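Local coordinates for probable quinone reductase Qor (NADPH:quinone reductase) (Zeta-crystallin homolog protein) (Mycobacterium tuberculosis, PDB 4RVU) that binds NADPH and probably passes electrons from it to quinones, as a member of the zeta-crystallin-like quinone oxidoreductases, at residues F45-F50 and G98-F103; G305-A310 and H316-A321; S95-G98 and C104-P107; P25-Q28 and L34-K37. One frame throughout, in Å; residues are numbered along the deposited sequence.

Overall arrangement
Along the chain the order is interaction 4, then 1 and 3, then 2. Interactions 3 and 4 lie closest, with centres about 9 Å apart. Their strands 103-107 and 33-38 are antiparallel neighbours in one mixed sheet. Interaction 1 shares G98 with interaction 3, and its centre lies about 10 Å away. Interaction 2 sits about 12 Å from interaction 1 between centres, and Y100 OH and H316 NE2 are hydrogen-bonded between them. Strand 303-308 of interaction 2 belongs to the same mixed sheet. Interactions 1 and 2 bring helices 45-52 and 312-320 together beside NADPH, while interactions 3 and 4 join loops to strands of the mixed sheet, interaction 4 away from the cofactor.

Interaction 1: residues F45-F50 and G98-F103; sequences FIDTYF and GAYAEF. With NDP (NADPH dihydro-nicotinamide-adenine-dinucleotide phosphate), chain E.
Y100 reaches D47 with its phenol oxygen. The carboxylate stands almost upright to the tyrosine ring, the two planes 82° apart, and OD2 lies at the ring edge near its plane. Y100 OH donates to D47 OD2 over 2.6 Å. It arrives on the anti side of the carboxylate, 35° out of its plane. D47 has CG beside its backbone N (chi1 -57°), which directs the carboxylate off the helix toward the tyrosine. OD2 also accepts from N44 N, and Y100 OH has a second partner in H316 NE2. The buried carboxylate oxygen is thus held by two donors.

NADPH lies by other residues of the helix. F45 N bonds NDP O2N at 3.3 Å. The F45 side chain packs on the cofactor, its CB 3.6 Å from NDP C3D. The ribose hydroxyl O2D makes a weak bond to Y49 OH. Y49 CE1 meets the edge of the F45 ring, and F45 O lies over one face of the Y49 ring. T48 OG1 donates to F45 O at 2.6 Å, in the carbonyl plane, and T48 N bonds the same oxygen. Both segments belong to the GroES-like domain of the medium-chain dehydrogenase/reductase fold, and helix 45-52 supplies F45 and Y49 to the protein's NADPH site.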
loop_
_atom_site.group_PDB
_atom_site.type_symbol
_atom_site.label_atom_id
_atom_site.label_comp_id
_atom_site.label_asym_id
_atom_site.label_seq_id
_atom_site.Cartn_x
_atom_site.Cartn_y
_atom_site.Cartn_z
ATOM N N PHE A 45 -23.393 3.460 1.496
ATOM C CA PHE A 45 -23.363 2.247 0.685
ATOM C C PHE A 45 -23.094 1.009 1.535
ATOM O O PHE A 45 -23.592 -0.077 1.233
ATOM C CB PHE A 45 -22.355 2.345 -0.458
ATOM C CG PHE A 45 -22.835 1.698 -1.721
ATOM C CD1 PHE A 45 -22.766 0.319 -1.883
ATOM C CD2 PHE A 45 -23.384 2.465 -2.731
ATOM C CE1 PHE A 45 -23.230 -0.282 -3.051
ATOM C CE2 PHE A 45 -23.852 1.882 -3.894
ATOM C CZ PHE A 45 -23.776 0.505 -4.056
ATOM N N ILE A 46 -22.345 1.178 2.618
ATOM C CA ILE A 46 -22.072 0.060 3.513
ATOM C C ILE A 46 -23.337 -0.497 4.144
ATOM O O ILE A 46 -23.374 -1.678 4.500
ATOM C CB ILE A 46 -21.024 0.408 4.605
ATOM C CG1 ILE A 46 -20.464 -0.868 5.252
ATOM C CG2 ILE A 46 -21.598 1.313 5.658
ATOM C CD1 ILE A 46 -19.406 -0.596 6.304
ATOM N N ASP A 47 -24.370 0.344 4.287
ATOM C CA ASP A 47 -25.648 -0.123 4.821
ATOM C C ASP A 47 -26.174 -1.278 3.963
ATOM O O ASP A 47 -26.800 -2.212 4.480
ATOM C CB ASP A 47 -26.712 0.999 4.845
ATOM C CG ASP A 47 -26.283 2.231 5.647
ATOM O OD1 ASP A 47 -25.349 2.136 6.473
ATOM O OD2 ASP A 47 -26.919 3.302 5.465
ATOM N N THR A 48 -25.932 -1.206 2.657
ATOM C CA THR A 48 -26.432 -2.226 1.738
ATOM C C THR A 48 -25.694 -3.555 1.918
ATOM O O THR A 48 -26.268 -4.618 1.655
ATOM C CB THR A 48 -26.327 -1.804 0.262
ATOM O OG1 THR A 48 -24.956 -1.854 -0.170
ATOM C CG2 THR A 48 -26.905 -0.401 0.041
ATOM N N TYR A 49 -24.433 -3.492 2.350
ATOM C CA TYR A 49 -23.625 -4.705 2.534
ATOM C C TYR A 49 -24.101 -5.436 3.789
ATOM O O TYR A 49 -24.137 -6.668 3.826
ATOM C CB TYR A 49 -22.121 -4.396 2.654
ATOM C CG TYR A 49 -21.476 -3.600 1.528
ATOM C CD1 TYR A 49 -21.816 -3.801 0.189
ATOM C CD2 TYR A 49 -20.500 -2.654 1.814
ATOM C CE1 TYR A 49 -21.203 -3.056 -0.827
ATOM C CE2 TYR A 49 -19.889 -1.911 0.817
ATOM C CZ TYR A 49 -20.244 -2.109 -0.501
ATOM O OH TYR A 49 -19.618 -1.348 -1.482
ATOM N N PHE A 50 -24.465 -4.677 4.821
ATOM C CA PHE A 50 -25.044 -5.254 6.031
ATOM C C PHE A 50 -26.445 -5.793 5.799
ATOM O O PHE A 50 -26.824 -6.833 6.347
ATOM C CB PHE A 50 -25.093 -4.227 7.160
ATOM C CG PHE A 50 -23.784 -4.038 7.855
ATOM C CD1 PHE A 50 -23.134 -2.815 7.819
ATOM C CD2 PHE A 50 -23.196 -5.093 8.537
ATOM C CE1 PHE A 50 -21.919 -2.645 8.459
ATOM C CE2 PHE A 50 -21.980 -4.932 9.176
ATOM C CZ PHE A 50 -21.344 -3.705 9.141
ATOM N N GLY A 98 -28.006 1.171 15.167
ATOM C CA GLY A 98 -29.419 1.248 14.821
ATOM C C GLY A 98 -29.896 2.634 14.393
ATOM O O GLY A 98 -30.945 3.105 14.832
ATOM N N ALA A 99 -29.142 3.279 13.508
ATOM C CA ALA A 99 -29.433 4.667 13.131
ATOM C C ALA A 99 -30.757 4.876 12.386
ATOM O O ALA A 99 -31.326 5.976 12.435
ATOM C CB ALA A 99 -28.270 5.262 12.326
ATOM N N TYR A 100 -31.239 3.862 11.665
ATOM C CA TYR A 100 -32.511 4.024 10.941
ATOM C C TYR A 100 -33.671 3.857 11.920
ATOM O O TYR A 100 -34.359 2.828 11.906
ATOM C CB TYR A 100 -32.700 2.985 9.830
ATOM C CG TYR A 100 -31.833 3.071 8.577
ATOM C CD1 TYR A 100 -30.606 3.730 8.566
ATOM C CD2 TYR A 100 -32.254 2.458 7.401
ATOM C CE1 TYR A 100 -29.808 3.749 7.411
ATOM C CE2 TYR A 100 -31.477 2.481 6.244
ATOM C CZ TYR A 100 -30.252 3.119 6.266
ATOM O OH TYR A 100 -29.502 3.139 5.123
ATOM N N ALA A 101 -33.884 4.859 12.768
ATOM C CA ALA A 101 -34.912 4.808 13.809
ATOM C C ALA A 101 -35.150 6.210 14.316
ATOM O O ALA A 101 -34.373 7.110 14.013
ATOM C CB ALA A 101 -34.460 3.914 14.961
ATOM N N GLU A 102 -36.201 6.397 15.114
ATOM C CA GLU A 102 -36.455 7.706 15.700
ATOM C C GLU A 102 -35.441 8.025 16.785
ATOM O O GLU A 102 -35.137 9.198 17.037
ATOM C CB GLU A 102 -37.864 7.764 16.277
ATOM C CG GLU A 102 -38.934 7.812 15.223
ATOM C CD GLU A 102 -40.305 7.942 15.819
ATOM O OE1 GLU A 102 -40.874 6.900 16.200
ATOM O OE2 GLU A 102 -40.803 9.086 15.911
ATOM N N PHE A 103 -34.920 6.972 17.418
ATOM C CA PHE A 103 -33.934 7.088 18.486
ATOM C C PHE A 103 -32.883 6.007 18.317
ATOM O O PHE A 103 -33.208 4.867 17.954
ATOM C CB PHE A 103 -34.593 6.900 19.859
ATOM C CG PHE A 103 -35.618 7.950 20.204
ATOM C CD1 PHE A 103 -36.937 7.818 19.781
ATOM C CD2 PHE A 103 -35.268 9.047 20.982
ATOM C CE1 PHE A 103 -37.883 8.779 20.111
ATOM C CE2 PHE A 103 -36.211 10.011 21.322
ATOM C CZ PHE A 103 -37.519 9.877 20.878
HETATM P PA NDP E . -22.158 6.822 -3.546
HETATM O O1A NDP E . -23.063 7.970 -3.201
HETATM O O2A NDP E . -20.815 7.095 -4.160
HETATM O O5B NDP E . -22.961 5.804 -4.496
HETATM C C5B NDP E . -22.266 4.782 -5.204
HETATM C C4B NDP E . -21.921 5.321 -6.582
HETATM O O4B NDP E . -20.978 4.478 -7.245
HETATM C C3B NDP E . -23.141 5.360 -7.484
HETATM O O3B NDP E . -23.856 6.590 -7.354
HETATM C C2B NDP E . -22.556 5.188 -8.870
HETATM O O2B NDP E . -22.371 6.449 -9.500
HETATM C C1B NDP E . -21.212 4.509 -8.653
HETATM N N9A NDP E . -21.316 3.140 -9.210
HETATM C C8A NDP E . -20.569 2.637 -10.205
HETATM N N7A NDP E . -20.931 1.363 -10.489
HETATM C C5A NDP E . -21.941 1.037 -9.667
HETATM C C6A NDP E . -22.790 -0.154 -9.440
HETATM N N6A NDP E . -22.618 -1.277 -10.173
HETATM N N1A NDP E . -23.737 -0.080 -8.482
HETATM C C2A NDP E . -23.912 1.034 -7.751
HETATM N N3A NDP E . -23.182 2.150 -7.903
HETATM C C4A NDP E . -22.196 2.214 -8.827
HETATM O O3 NDP E . -21.960 5.933 -2.227
HETATM P PN NDP E . -21.240 6.512 -0.915
HETATM O O1N NDP E . -20.810 7.929 -1.183
HETATM O O2N NDP E . -22.115 6.184 0.266
HETATM O O5D NDP E . -19.921 5.600 -0.820
HETATM C C5D NDP E . -18.974 5.587 -1.884
HETATM C C4D NDP E . -18.152 4.308 -1.824
HETATM O O4D NDP E . -17.202 4.393 -0.764
HETATM C C3D NDP E . -19.027 3.109 -1.519
HETATM O O3D NDP E . -18.539 2.002 -2.275
HETATM C C2D NDP E . -18.815 2.840 -0.046
HETATM O O2D NDP E . -18.938 1.443 0.227
HETATM C C1D NDP E . -17.395 3.334 0.175
HETATM N N1N NDP E . -17.135 3.851 1.519
HETATM C C2N NDP E . -16.059 3.405 2.170
HETATM C C3N NDP E . -15.727 3.853 3.440
HETATM C C7N NDP E . -14.506 3.303 4.113
HETATM O O7N NDP E . -14.177 3.744 5.200
HETATM N N7N NDP E . -13.809 2.349 3.498
HETATM C C4N NDP E . -16.574 4.887 4.144
HETATM C C5N NDP E . -17.707 5.298 3.325
HETATM C C6N NDP E . -17.938 4.775 2.057
HETATM P P2B NDP E . -22.087 6.545 -11.080
HETATM O O1X NDP E . -21.831 5.124 -11.495
HETATM O O2X NDP E . -23.347 7.131 -11.649
HETATM O O3X NDP E . -20.899 7.456 -11.189
#

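Interaction 2: residues G305-A310 and H316-A321; sequences GRYPLA and HQDLEA. With NDP (NADPH dihydro-nicotinamide-adenine-dinucleotide phosphate), chain E.
Y307 and D318 join strand 303-308 to helix 312-320 by one side-chain hydrogen bond. Y307 OH donates to D318 OD2 over 2.6 Å. OD2 uses its anti lone pair, the one away from OD1, and lies in the plane of the ring at its edge. Ring and carboxylate are turned 49° against each other. D318 CG sits beside its own backbone N (chi1 -66°), which points the carboxylate at the phenol. The other close approaches follow from this bond: D318 CB is 3.3 Å from Y307 OH, and D318 OD2 is 3.3 Å from Y307 CE2.

In the packing around the pair, Y307 lies on V328 and L330 of strand 327-331, while D318 touches T324. The bond therefore lies inside a beta-alpha-beta unit.

Cofactor contacts come from the next residues of the helix. L319 CD1 is 3.6 Å from NDP O5B. E320 O approaches adenine carbon C2A of NDP at 3.5 Å. E320 also forms a salt bridge with R51 through OE2.

A single short bond from a neutral phenol to a carboxylate is the one hydrogen bond between these two segments. It probably helps stabilise the negative charge of D318, next to L319 and E320, which touch NADPH.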
loop_
_atom_site.group_PDB
_atom_site.type_symbol
_atom_site.label_atom_id
_atom_site.label_comp_id
_atom_site.label_asym_id
_atom_site.label_seq_id
_atom_site.Cartn_x
_atom_site.Cartn_y
_atom_site.Cartn_z
ATOM N N GLY A 305 -30.523 13.942 -1.794
ATOM C CA GLY A 305 -31.821 13.299 -1.889
ATOM C C GLY A 305 -32.380 13.069 -0.509
ATOM O O GLY A 305 -31.619 12.903 0.442
ATOM N N ARG A 306 -33.705 13.050 -0.409
ATOM C CA ARG A 306 -34.391 12.886 0.869
ATOM C C ARG A 306 -35.494 11.848 0.735
ATOM O O ARG A 306 -36.211 11.825 -0.267
ATOM C CB ARG A 306 -35.041 14.203 1.291
ATOM C CG ARG A 306 -34.094 15.351 1.485
ATOM C CD ARG A 306 -34.870 16.623 1.776
ATOM N NE ARG A 306 -33.988 17.743 2.079
ATOM C CZ ARG A 306 -33.435 18.526 1.156
ATOM N NH1 ARG A 306 -33.668 18.302 -0.135
ATOM N NH2 ARG A 306 -32.645 19.532 1.517
ATOM N N TYR A 307 -35.629 11.007 1.751
ATOM C CA TYR A 307 -36.650 9.973 1.790
ATOM C C TYR A 307 -37.238 9.902 3.190
ATOM O O TYR A 307 -36.531 10.119 4.185
ATOM C CB TYR A 307 -36.040 8.598 1.484
ATOM C CG TYR A 307 -35.343 8.466 0.155
ATOM C CD1 TYR A 307 -34.054 8.964 -0.030
ATOM C CD2 TYR A 307 -35.952 7.804 -0.909
ATOM C CE1 TYR A 307 -33.405 8.829 -1.254
ATOM C CE2 TYR A 307 -35.311 7.667 -2.132
ATOM C CZ TYR A 307 -34.039 8.178 -2.293
ATOM O OH TYR A 307 -33.400 8.038 -3.503
ATOM N N PRO A 308 -38.534 9.574 3.284
ATOM C CA PRO A 308 -39.081 9.255 4.605
ATOM C C PRO A 308 -38.348 8.035 5.170
ATOM O O PRO A 308 -37.912 7.168 4.388
ATOM C CB PRO A 308 -40.549 8.913 4.305
ATOM C CG PRO A 308 -40.842 9.552 2.946
ATOM C CD PRO A 308 -39.533 9.441 2.208
ATOM N N LEU A 309 -38.198 7.978 6.492
ATOM C CA LEU A 309 -37.544 6.851 7.148
ATOM C C LEU A 309 -38.187 5.546 6.724
ATOM O O LEU A 309 -37.496 4.558 6.480
ATOM C CB LEU A 309 -37.604 7.002 8.673
ATOM C CG LEU A 309 -37.237 5.792 9.542
ATOM C CD1 LEU A 309 -35.799 5.366 9.300
ATOM C CD2 LEU A 309 -37.447 6.142 11.005
ATOM N N ALA A 310 -39.511 5.543 6.601
ATOM C CA ALA A 310 -40.221 4.317 6.231
ATOM C C ALA A 310 -39.878 3.840 4.828
ATOM O O ALA A 310 -40.120 2.676 4.484
ATOM C CB ALA A 310 -41.750 4.497 6.390
ATOM N N HIS A 316 -32.444 2.450 -0.727
ATOM C CA HIS A 316 -31.483 1.397 -1.057
ATOM C C HIS A 316 -31.595 0.982 -2.523
ATOM O O HIS A 316 -30.584 0.741 -3.183
ATOM C CB HIS A 316 -31.622 0.197 -0.127
ATOM C CG HIS A 316 -30.919 0.367 1.184
ATOM N ND1 HIS A 316 -30.224 -0.655 1.793
ATOM C CD2 HIS A 316 -30.813 1.438 2.005
ATOM C CE1 HIS A 316 -29.724 -0.223 2.938
ATOM N NE2 HIS A 316 -30.069 1.042 3.092
ATOM N N GLN A 317 -32.819 0.908 -3.041
ATOM C CA GLN A 317 -33.018 0.664 -4.469
ATOM C C GLN A 317 -32.334 1.706 -5.347
ATOM O O GLN A 317 -31.588 1.353 -6.263
ATOM C CB GLN A 317 -34.510 0.621 -4.817
ATOM C CG GLN A 317 -35.232 -0.588 -4.259
ATOM C CD GLN A 317 -36.708 -0.602 -4.627
ATOM O OE1 GLN A 317 -37.345 0.449 -4.725
ATOM N NE2 GLN A 317 -37.257 -1.794 -4.828
ATOM N N ASP A 318 -32.614 2.984 -5.089
ATOM C CA ASP A 318 -32.045 4.068 -5.888
ATOM C C ASP A 318 -30.517 4.101 -5.794
ATOM O O ASP A 318 -29.829 4.364 -6.781
ATOM C CB ASP A 318 -32.611 5.425 -5.442
ATOM C CG ASP A 318 -34.093 5.570 -5.725
ATOM O OD1 ASP A 318 -34.649 4.752 -6.489
ATOM O OD2 ASP A 318 -34.694 6.532 -5.191
ATOM N N LEU A 319 -29.991 3.830 -4.600
ATOM C CA LEU A 319 -28.554 3.873 -4.372
ATOM C C LEU A 319 -27.868 2.776 -5.181
ATOM O O LEU A 319 -26.905 3.037 -5.914
ATOM C CB LEU A 319 -28.249 3.717 -2.881
ATOM C CG LEU A 319 -26.785 3.691 -2.466
ATOM C CD1 LEU A 319 -26.083 4.946 -2.956
ATOM C CD2 LEU A 319 -26.661 3.560 -0.952
ATOM N N GLU A 320 -28.397 1.560 -5.079
ATOM C CA GLU A 320 -27.828 0.413 -5.797
ATOM C C GLU A 320 -28.002 0.515 -7.308
ATOM O O GLU A 320 -27.239 -0.085 -8.072
ATOM C CB GLU A 320 -28.432 -0.896 -5.283
ATOM C CG GLU A 320 -28.068 -1.216 -3.841
ATOM C CD GLU A 320 -28.508 -2.604 -3.408
ATOM O OE1 GLU A 320 -29.396 -3.197 -4.060
ATOM O OE2 GLU A 320 -27.962 -3.096 -2.400
ATOM N N ALA A 321 -28.999 1.281 -7.740
ATOM C CA ALA A 321 -29.294 1.430 -9.162
ATOM C C ALA A 321 -28.535 2.590 -9.795
ATOM O O ALA A 321 -28.752 2.900 -10.967
ATOM C CB ALA A 321 -30.800 1.589 -9.389
HETATM P PA NDP E . -22.158 6.822 -3.546
HETATM O O1A NDP E . -23.063 7.970 -3.201
HETATM O O2A NDP E . -20.815 7.095 -4.160
HETATM O O5B NDP E . -22.961 5.804 -4.496
HETATM C C5B NDP E . -22.266 4.782 -5.204
HETATM C C4B NDP E . -21.921 5.321 -6.582
HETATM O O4B NDP E . -20.978 4.478 -7.245
HETATM C C3B NDP E . -23.141 5.360 -7.484
HETATM O O3B NDP E . -23.856 6.590 -7.354
HETATM C C2B NDP E . -22.556 5.188 -8.870
HETATM O O2B NDP E . -22.371 6.449 -9.500
HETATM C C1B NDP E . -21.212 4.509 -8.653
HETATM N N9A NDP E . -21.316 3.140 -9.210
HETATM C C8A NDP E . -20.569 2.637 -10.205
HETATM N N7A NDP E . -20.931 1.363 -10.489
HETATM C C5A NDP E . -21.941 1.037 -9.667
HETATM C C6A NDP E . -22.790 -0.154 -9.440
HETATM N N6A NDP E . -22.618 -1.277 -10.173
HETATM N N1A NDP E . -23.737 -0.080 -8.482
HETATM C C2A NDP E . -23.912 1.034 -7.751
HETATM N N3A NDP E . -23.182 2.150 -7.903
HETATM C C4A NDP E . -22.196 2.214 -8.827
HETATM O O3 NDP E . -21.960 5.933 -2.227
HETATM P PN NDP E . -21.240 6.512 -0.915
HETATM O O1N NDP E . -20.810 7.929 -1.183
HETATM O O2N NDP E . -22.115 6.184 0.266
HETATM O O5D NDP E . -19.921 5.600 -0.820
HETATM C C5D NDP E . -18.974 5.587 -1.884
HETATM C C4D NDP E . -18.152 4.308 -1.824
HETATM O O4D NDP E . -17.202 4.393 -0.764
HETATM C C3D NDP E . -19.027 3.109 -1.519
HETATM O O3D NDP E . -18.539 2.002 -2.275
HETATM C C2D NDP E . -18.815 2.840 -0.046
HETATM O O2D NDP E . -18.938 1.443 0.227
HETATM C C1D NDP E . -17.395 3.334 0.175
HETATM N N1N NDP E . -17.135 3.851 1.519
HETATM C C2N NDP E . -16.059 3.405 2.170
HETATM C C3N NDP E . -15.727 3.853 3.440
HETATM C C7N NDP E . -14.506 3.303 4.113
HETATM O O7N NDP E . -14.177 3.744 5.200
HETATM N N7N NDP E . -13.809 2.349 3.498
HETATM C C4N NDP E . -16.574 4.887 4.144
HETATM C C5N NDP E . -17.707 5.298 3.325
HETATM C C6N NDP E . -17.938 4.775 2.057
HETATM P P2B NDP E . -22.087 6.545 -11.080
HETATM O O1X NDP E . -21.831 5.124 -11.495
HETATM O O2X NDP E . -23.347 7.131 -11.649
HETATM O O3X NDP E . -20.899 7.456 -11.189
#

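Interaction 3: residues S95-G98 and C104-P107; sequences SANG and CTAP
The N97 amide is the flat side-chain group here, and its two ends reach different partners across from T105. Its OD1 accepts from R57 NH2. Its ND2 donates to a water that also bonds T105 OG1, 2.9 Å from that oxygen. CG of N97 is anti to the backbone N (chi1 -173°), and its CB lies 3.7 Å from T105 OG1. The water spans ND2 and T105 OG1, while R57 holds the other end of the amide.

The backbones run antiparallel, their end-to-end directions 154° apart. N97 and T105 form a hydrogen-bonded pair, an isolated bridge between the loop after strand 90-93 and strand 103-107. N97 N donates to T105 O at 2.9 Å, with an N-H...O angle of 165°. The return bond is replaced by a second water, which donates to N97 O and accepts weakly from T105 N. This is the GroES-like domain, where strand 103-107 also pairs with strand 33-38.

Small side chains fill the other side. A96 CB meets C104 SG and A106 CB, each at 3.9 Å, and both A96 and C104 touch V67. C104 CB lies 3.3 Å from both N97 O and G98 O. At the far end of the contact the puckered P107 ring packs its CD atom on S95 O, 3.3 Å away, with CG farther off.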
loop_
_atom_site.group_PDB
_atom_site.type_symbol
_atom_site.label_atom_id
_atom_site.label_comp_id
_atom_site.label_asym_id
_atom_site.label_seq_id
_atom_site.Cartn_x
_atom_site.Cartn_y
_atom_site.Cartn_z
ATOM N N SER A 95 -20.985 6.412 13.875
ATOM C CA SER A 95 -20.676 5.172 14.579
ATOM C C SER A 95 -21.822 4.716 15.468
ATOM O O SER A 95 -21.604 4.032 16.459
ATOM C CB SER A 95 -19.421 5.375 15.427
ATOM O OG SER A 95 -18.333 5.768 14.614
ATOM N N ALA A 96 -23.045 5.101 15.110
ATOM C CA ALA A 96 -24.213 4.802 15.918
ATOM C C ALA A 96 -24.640 3.352 15.742
ATOM O O ALA A 96 -24.253 2.690 14.776
ATOM C CB ALA A 96 -25.367 5.754 15.555
ATOM N N ASN A 97 -25.430 2.862 16.693
ATOM C CA ASN A 97 -26.056 1.550 16.577
ATOM C C ASN A 97 -27.532 1.747 16.269
ATOM O O ASN A 97 -28.232 2.413 17.033
ATOM C CB ASN A 97 -25.922 0.781 17.893
ATOM C CG ASN A 97 -26.401 -0.661 17.784
ATOM O OD1 ASN A 97 -26.249 -1.299 16.742
ATOM N ND2 ASN A 97 -26.978 -1.181 18.864
ATOM N N GLY A 98 -28.006 1.171 15.167
ATOM C CA GLY A 98 -29.419 1.248 14.821
ATOM C C GLY A 98 -29.896 2.634 14.393
ATOM O O GLY A 98 -30.945 3.105 14.832
ATOM N N CYS A 104 -31.625 6.358 18.568
ATOM C CA CYS A 104 -30.548 5.372 18.538
ATOM C C CYS A 104 -29.477 5.755 19.546
ATOM O O CYS A 104 -29.551 6.817 20.172
ATOM C CB CYS A 104 -29.939 5.264 17.133
ATOM S SG CYS A 104 -28.975 6.718 16.605
ATOM N N THR A 105 -28.482 4.888 19.700
ATOM C CA THR A 105 -27.374 5.162 20.608
ATOM C C THR A 105 -26.098 5.351 19.813
ATOM O O THR A 105 -25.961 4.806 18.718
ATOM C CB THR A 105 -27.147 4.005 21.591
ATOM O OG1 THR A 105 -26.854 2.816 20.849
ATOM C CG2 THR A 105 -28.381 3.785 22.458
ATOM N N ALA A 106 -25.150 6.104 20.374
ATOM C CA ALA A 106 -23.829 6.236 19.769
ATOM C C ALA A 106 -22.789 6.493 20.851
ATOM O O ALA A 106 -23.095 7.126 21.863
ATOM C CB ALA A 106 -23.812 7.356 18.716
ATOM N N PRO A 107 -21.554 6.012 20.643
ATOM C CA PRO A 107 -20.514 6.302 21.640
ATOM C C PRO A 107 -20.242 7.797 21.662
ATOM O O PRO A 107 -20.043 8.374 20.591
ATOM C CB PRO A 107 -19.273 5.579 21.094
ATOM C CG PRO A 107 -19.768 4.664 19.987
ATOM C CD PRO A 107 -21.021 5.310 19.460
HETATM O O HOH W 1 -29.917 2.063 19.209
HETATM O O HOH W 2 -27.382 0.051 21.396
#

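Interaction 4: residues P25-Q28 and L34-K37; sequences PQPQ and LLIK
L35 carries most of this contact, and both of its methyl groups take part. CD1 touches P27, approaching its carbonyl O at 3.4 Å and its ring atom CG at 3.9 Å. CD2 turns toward Q26, with NE2 3.8 Å away. The leucine has CG anti to its backbone N (chi1 173°), which sends the fork out from the strand toward the loop.

P27 is second by buried area. Its side chain meets that of L35 at about a right angle. The pyrrolidine offers CG to the methyl, and the backbone O of P27 lies near CD1 as well.

Q26 adds less. Its CB points to the flank of the contact. With CG opposite the backbone N (chi1 172°) and the chain extended beyond it, the amide end still comes up to the leucine. That chain also crosses the leucine at about a right angle.

The contact is modest packing of leucine methyls on a proline ring, a carbonyl oxygen and an amide end. F103 of strand 103-107 touches both Q26 and P27, while L35 also packs on E72 of strand 67-74 and on P29. The loop after strand 20-24 is in this way laid against strand 33-38, which pairs antiparallel with strands 67-74 and 103-107.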
loop_
_atom_site.group_PDB
_atom_site.type_symbol
_atom_site.label_atom_id
_atom_site.label_comp_id
_atom_site.label_asym_id
_atom_site.label_seq_id
_atom_site.Cartn_x
_atom_site.Cartn_y
_atom_site.Cartn_z
ATOM N N PRO A 25 -39.104 -0.881 20.944
ATOM C CA PRO A 25 -38.986 -0.047 22.142
ATOM C C PRO A 25 -37.860 0.962 21.942
ATOM O O PRO A 25 -36.886 0.662 21.248
ATOM C CB PRO A 25 -38.592 -1.049 23.232
ATOM C CG PRO A 25 -39.035 -2.388 22.708
ATOM C CD PRO A 25 -38.840 -2.304 21.223
ATOM N N GLN A 26 -38.007 2.145 22.522
ATOM C CA GLN A 26 -36.952 3.152 22.508
ATOM C C GLN A 26 -35.727 2.598 23.235
ATOM O O GLN A 26 -35.848 2.072 24.343
ATOM C CB GLN A 26 -37.472 4.423 23.186
ATOM C CG GLN A 26 -36.447 5.512 23.423
ATOM C CD GLN A 26 -37.091 6.808 23.859
ATOM O OE1 GLN A 26 -38.076 7.255 23.262
ATOM N NE2 GLN A 26 -36.551 7.418 24.910
ATOM N N PRO A 27 -34.540 2.694 22.615
ATOM C CA PRO A 27 -33.353 2.102 23.242
ATOM C C PRO A 27 -32.880 2.916 24.438
ATOM O O PRO A 27 -33.240 4.087 24.579
ATOM C CB PRO A 27 -32.299 2.152 22.129
ATOM C CG PRO A 27 -32.710 3.301 21.268
ATOM C CD PRO A 27 -34.218 3.387 21.351
ATOM N N GLN A 28 -32.083 2.279 25.290
ATOM C CA GLN A 28 -31.475 2.944 26.431
ATOM C C GLN A 28 -29.968 2.975 26.224
ATOM O O GLN A 28 -29.362 1.947 25.922
ATOM C CB GLN A 28 -31.804 2.191 27.725
ATOM C CG GLN A 28 -33.295 2.031 27.991
ATOM C CD GLN A 28 -33.595 1.555 29.399
ATOM O OE1 GLN A 28 -33.071 0.535 29.853
ATOM N NE2 GLN A 28 -34.433 2.304 30.106
ATOM N N LEU A 34 -24.555 7.914 24.170
ATOM C CA LEU A 34 -25.575 8.952 24.172
ATOM C C LEU A 34 -26.813 8.350 23.544
ATOM O O LEU A 34 -26.703 7.446 22.713
ATOM C CB LEU A 34 -25.110 10.126 23.314
ATOM C CG LEU A 34 -23.784 10.768 23.690
ATOM C CD1 LEU A 34 -23.273 11.635 22.543
ATOM C CD2 LEU A 34 -23.981 11.588 24.936
ATOM N N LEU A 35 -27.990 8.837 23.935
ATOM C CA LEU A 35 -29.222 8.479 23.251
ATOM C C LEU A 35 -29.593 9.678 22.387
ATOM O O LEU A 35 -29.724 10.789 22.894
ATOM C CB LEU A 35 -30.333 8.201 24.261
ATOM C CG LEU A 35 -31.731 7.975 23.683
ATOM C CD1 LEU A 35 -31.784 6.657 22.934
ATOM C CD2 LEU A 35 -32.782 8.019 24.790
ATOM N N ILE A 36 -29.706 9.464 21.080
ATOM C CA ILE A 36 -29.933 10.555 20.147
ATOM C C ILE A 36 -31.349 10.467 19.595
ATOM O O ILE A 36 -31.770 9.408 19.135
ATOM C CB ILE A 36 -28.903 10.497 18.992
ATOM C CG1 ILE A 36 -27.484 10.680 19.551
ATOM C CG2 ILE A 36 -29.214 11.537 17.916
ATOM C CD1 ILE A 36 -26.377 10.474 18.545
ATOM N N LYS A 37 -32.094 11.566 19.659
ATOM C CA LYS A 37 -33.361 11.624 18.944
ATOM C C LYS A 37 -33.084 12.131 17.529
ATOM O O LYS A 37 -32.685 13.283 17.338
ATOM C CB LYS A 37 -34.380 12.527 19.648
ATOM C CG LYS A 37 -35.727 12.572 18.903
ATOM C CD LYS A 37 -36.816 13.357 19.613
ATOM C CE LYS A 37 -38.120 13.229 18.829
ATOM N NZ LYS A 37 -39.174 14.181 19.286
#